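Local coordinates for CoA binding domain protein (Escherichia coli, PDB 3QA9) that is a CoA-binding domain protein with a Rossmann-like fold that probably binds coenzyme A or a related nucleotide, at residues K21-G26 against E76-F81. Numbering follows the deposited sequence.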
ATOM      1  N   LYS A  21      -9.585   0.064  -2.594  1.00 19.88           N
ATOM      2  CA  LYS A  21      -8.847   0.150  -3.851  1.00 19.55           C
ATOM      3  C   LYS A  21      -7.362   0.427  -3.578  1.00 19.14           C
ATOM      4  O   LYS A  21      -6.964   1.561  -3.295  1.00 18.13           O
ATOM      5  CB  LYS A  21      -9.471   1.243  -4.744  1.00 21.00           C
ATOM      6  CG  LYS A  21     -11.011   1.145  -4.914  1.00 23.46           C
ATOM      7  CD  LYS A  21     -11.461   0.359  -6.169  1.00 29.93           C
ATOM      8  CE  LYS A  21     -12.974   0.049  -6.234  1.00 30.99           C
ATOM      9  NZ  LYS A  21     -13.309  -1.321  -6.807  1.00 33.39           N
ATOM     10  N   ILE A  22      -6.548  -0.623  -3.682  1.00 19.22           N
ATOM     11  CA  ILE A  22      -5.113  -0.531  -3.397  1.00 19.59           C
ATOM     12  C   ILE A  22      -4.169  -0.681  -4.582  1.00 19.58           C
ATOM     13  O   ILE A  22      -4.353  -1.552  -5.425  1.00 21.72           O
ATOM     14  CB  ILE A  22      -4.666  -1.633  -2.398  1.00 19.32           C
ATOM     15  CG1 ILE A  22      -5.736  -1.861  -1.329  1.00 22.07           C
ATOM     16  CG2 ILE A  22      -3.331  -1.248  -1.768  1.00 19.07           C
ATOM     17  CD1 ILE A  22      -6.003  -0.666  -0.452  1.00 22.18           C
ATOM     18  N   ALA A  23      -3.151   0.169  -4.629  1.00 18.70           N
ATOM     19  CA  ALA A  23      -2.107   0.072  -5.647  1.00 18.94           C
ATOM     20  C   ALA A  23      -0.916  -0.407  -4.843  1.00 18.57           C
ATOM     21  O   ALA A  23      -0.419   0.294  -3.977  1.00 18.25           O
ATOM     22  CB  ALA A  23      -1.818   1.414  -6.272  1.00 18.03           C
ATOM     23  N   LEU A  24      -0.477  -1.626  -5.107  1.00 18.97           N
ATOM     24  CA  LEU A  24       0.634  -2.172  -4.358  1.00 17.46           C
ATOM     25  C   LEU A  24       1.918  -2.045  -5.143  1.00 19.24           C
ATOM     26  O   LEU A  24       2.172  -2.784  -6.085  1.00 17.26           O
ATOM     27  CB  LEU A  24       0.331  -3.623  -4.003  1.00 17.78           C
ATOM     28  CG  LEU A  24       1.210  -4.216  -2.914  1.00 18.47           C
ATOM     29  CD1 LEU A  24       0.387  -5.076  -2.004  1.00 16.73           C
ATOM     30  CD2 LEU A  24       2.363  -4.980  -3.522  1.00 16.65           C
ATOM     31  N   VAL A  25       2.717  -1.069  -4.751  1.00 17.28           N
ATOM     32  CA  VAL A  25       3.973  -0.801  -5.411  1.00 19.05           C
ATOM     33  C   VAL A  25       5.116  -1.689  -4.967  1.00 18.82           C
ATOM     34  O   VAL A  25       5.408  -1.781  -3.794  1.00 16.58           O
ATOM     35  CB  VAL A  25       4.344   0.658  -5.204  1.00 19.69           C
ATOM     36  CG1 VAL A  25       5.722   0.918  -5.748  1.00 20.50           C
ATOM     37  CG2 VAL A  25       3.317   1.529  -5.871  1.00 19.27           C
ATOM     38  N   GLY A  26       5.775  -2.329  -5.925  1.00 18.91           N
ATOM     39  CA  GLY A  26       6.869  -3.222  -5.594  1.00 18.05           C
ATOM     40  C   GLY A  26       6.398  -4.659  -5.554  1.00 18.76           C
ATOM     41  O   GLY A  26       7.050  -5.540  -5.006  1.00 17.78           O
ATOM     42  N   GLU A  76      -7.167   4.400  -3.872  1.00 17.65           N
ATOM     43  CA  GLU A  76      -7.322   5.125  -2.620  1.00 17.16           C
ATOM     44  C   GLU A  76      -6.086   4.993  -1.747  1.00 16.22           C
ATOM     45  O   GLU A  76      -5.682   5.950  -1.091  1.00 15.11           O
ATOM     46  CB  GLU A  76      -8.554   4.606  -1.885  1.00 16.19           C
ATOM     47  CG  GLU A  76      -9.826   4.737  -2.718  1.00 19.97           C
ATOM     48  CD  GLU A  76     -10.984   3.943  -2.161  1.00 21.34           C
ATOM     49  OE1 GLU A  76     -10.769   2.780  -1.751  1.00 18.85           O
ATOM     50  OE2 GLU A  76     -12.117   4.476  -2.154  1.00 25.02           O
ATOM     51  N   VAL A  77      -5.483   3.807  -1.750  1.00 15.49           N
ATOM     52  CA  VAL A  77      -4.290   3.559  -0.949  1.00 15.34           C
ATOM     53  C   VAL A  77      -3.117   3.075  -1.794  1.00 15.42           C
ATOM     54  O   VAL A  77      -3.255   2.129  -2.573  1.00 16.67           O
ATOM     55  CB  VAL A  77      -4.545   2.479   0.133  1.00 15.01           C
ATOM     56  CG1 VAL A  77      -3.244   2.168   0.876  1.00 14.39           C
ATOM     57  CG2 VAL A  77      -5.611   2.941   1.110  1.00 15.75           C
ATOM     58  N   VAL A  78      -1.971   3.728  -1.638  1.00 13.29           N
ATOM     59  CA  VAL A  78      -0.757   3.320  -2.339  1.00 13.74           C
ATOM     60  C   VAL A  78       0.130   2.694  -1.262  1.00 14.63           C
ATOM     61  O   VAL A  78       0.618   3.367  -0.354  1.00 13.40           O
ATOM     62  CB  VAL A  78      -0.046   4.513  -3.007  1.00 15.58           C
ATOM     63  CG1 VAL A  78       1.261   4.049  -3.643  1.00 15.96           C
ATOM     64  CG2 VAL A  78      -0.951   5.121  -4.073  1.00 15.45           C
ATOM     65  N   ASP A  79       0.304   1.384  -1.373  1.00 13.78           N
ATOM     66  CA  ASP A  79       1.068   0.578  -0.429  1.00 14.24           C
ATOM     67  C   ASP A  79       2.459   0.350  -1.003  1.00 15.99           C
ATOM     68  O   ASP A  79       2.624  -0.295  -2.029  1.00 17.22           O
ATOM     69  CB  ASP A  79       0.323  -0.745  -0.214  1.00 15.09           C
ATOM     70  CG  ASP A  79       0.866  -1.567   0.942  1.00 17.30           C
ATOM     71  OD1 ASP A  79       1.437  -0.999   1.891  1.00 17.30           O
ATOM     72  OD2 ASP A  79       0.680  -2.798   0.898  1.00 17.79           O
ATOM     73  N   LEU A  80       3.458   0.881  -0.309  1.00 14.72           N
ATOM     74  CA  LEU A  80       4.844   0.821  -0.748  1.00 16.32           C
ATOM     75  C   LEU A  80       5.760  -0.268  -0.239  1.00 15.97           C
ATOM     76  O   LEU A  80       5.894  -0.479   0.955  1.00 15.72           O
ATOM     77  CB  LEU A  80       5.519   2.158  -0.453  1.00 14.77           C
ATOM     78  CG  LEU A  80       4.814   3.388  -1.012  1.00 16.60           C
ATOM     79  CD1 LEU A  80       5.555   4.618  -0.555  1.00 14.37           C
ATOM     80  CD2 LEU A  80       4.756   3.320  -2.532  1.00 15.84           C
ATOM     81  N   PHE A  81       6.412  -0.928  -1.188  1.00 15.83           N
ATOM     82  CA  PHE A  81       7.391  -1.971  -0.921  1.00 16.53           C
ATOM     83  C   PHE A  81       8.558  -1.527  -1.798  1.00 16.40           C
ATOM     84  O   PHE A  81       8.833  -2.136  -2.829  1.00 16.29           O
ATOM     85  CB  PHE A  81       6.880  -3.339  -1.389  1.00 16.23           C
ATOM     86  CG  PHE A  81       5.878  -3.957  -0.463  1.00 13.60           C
ATOM     87  CD1 PHE A  81       6.295  -4.724   0.622  1.00 15.87           C
ATOM     88  CD2 PHE A  81       4.518  -3.819  -0.702  1.00 13.91           C
ATOM     89  CE1 PHE A  81       5.367  -5.312   1.483  1.00 12.56           C
ATOM     90  CE2 PHE A  81       3.577  -4.404   0.156  1.00 15.18           C
ATOM     91  CZ  PHE A  81       4.005  -5.166   1.234  1.00 13.85           C
TER
HETATM   92  O   HOH W   1       9.290  -4.737  -3.811  1.00 22.85           O
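Strands 21-25 and 77-80 are the parallel pair at the heart of a Rossmann-like sheet, where the first strand of the 2-1-3-4-5 order meets the third. The axes of the two short segments approach to 4.7 Å and diverge by 25°. Ala23 is held through both its backbone N and its O: N donates to Val77 O (2.8 Å) and O accepts from Asp79 N. Val25 repeats the pattern with Asp79 O and Phe81 N, although its bond to Phe81 is more bent, 134° at the hydrogen. At the start of the pair Lys21 O takes two donors, Glu76 N and Val77 N, while the Glu76 side chain, extended beyond CG, reaches across so that OE1 accepts from Lys21 N at 3.1 Å, on the anti side and out of the carboxylate plane. The far end is closed by a water that donates to both Gly26 O (2.7 Å) and Phe81 O (2.8 Å).

On the face of Ile22, Leu24, Val77 and Asp79, Ile22 CD1 presses on Val77 CB at 3.5 Å. Leu24 CG lies anti to its backbone N (chi1 -164°), which carries CD2 to within 3.7 Å of Phe81 CD2; Val25 O meets the edge of the same ring in its plane. The other face brings Val25 CB against Leu80 CD2 (3.8 Å).

Helix 34-43 covers Leu24 and Phe81, and helix 87-97 packs on Val25, Val78 and Leu80 from the other face. Strand 48-52 hydrogen-bonds to the other edge of 21-25, and strand 101-104 flanks 77-80.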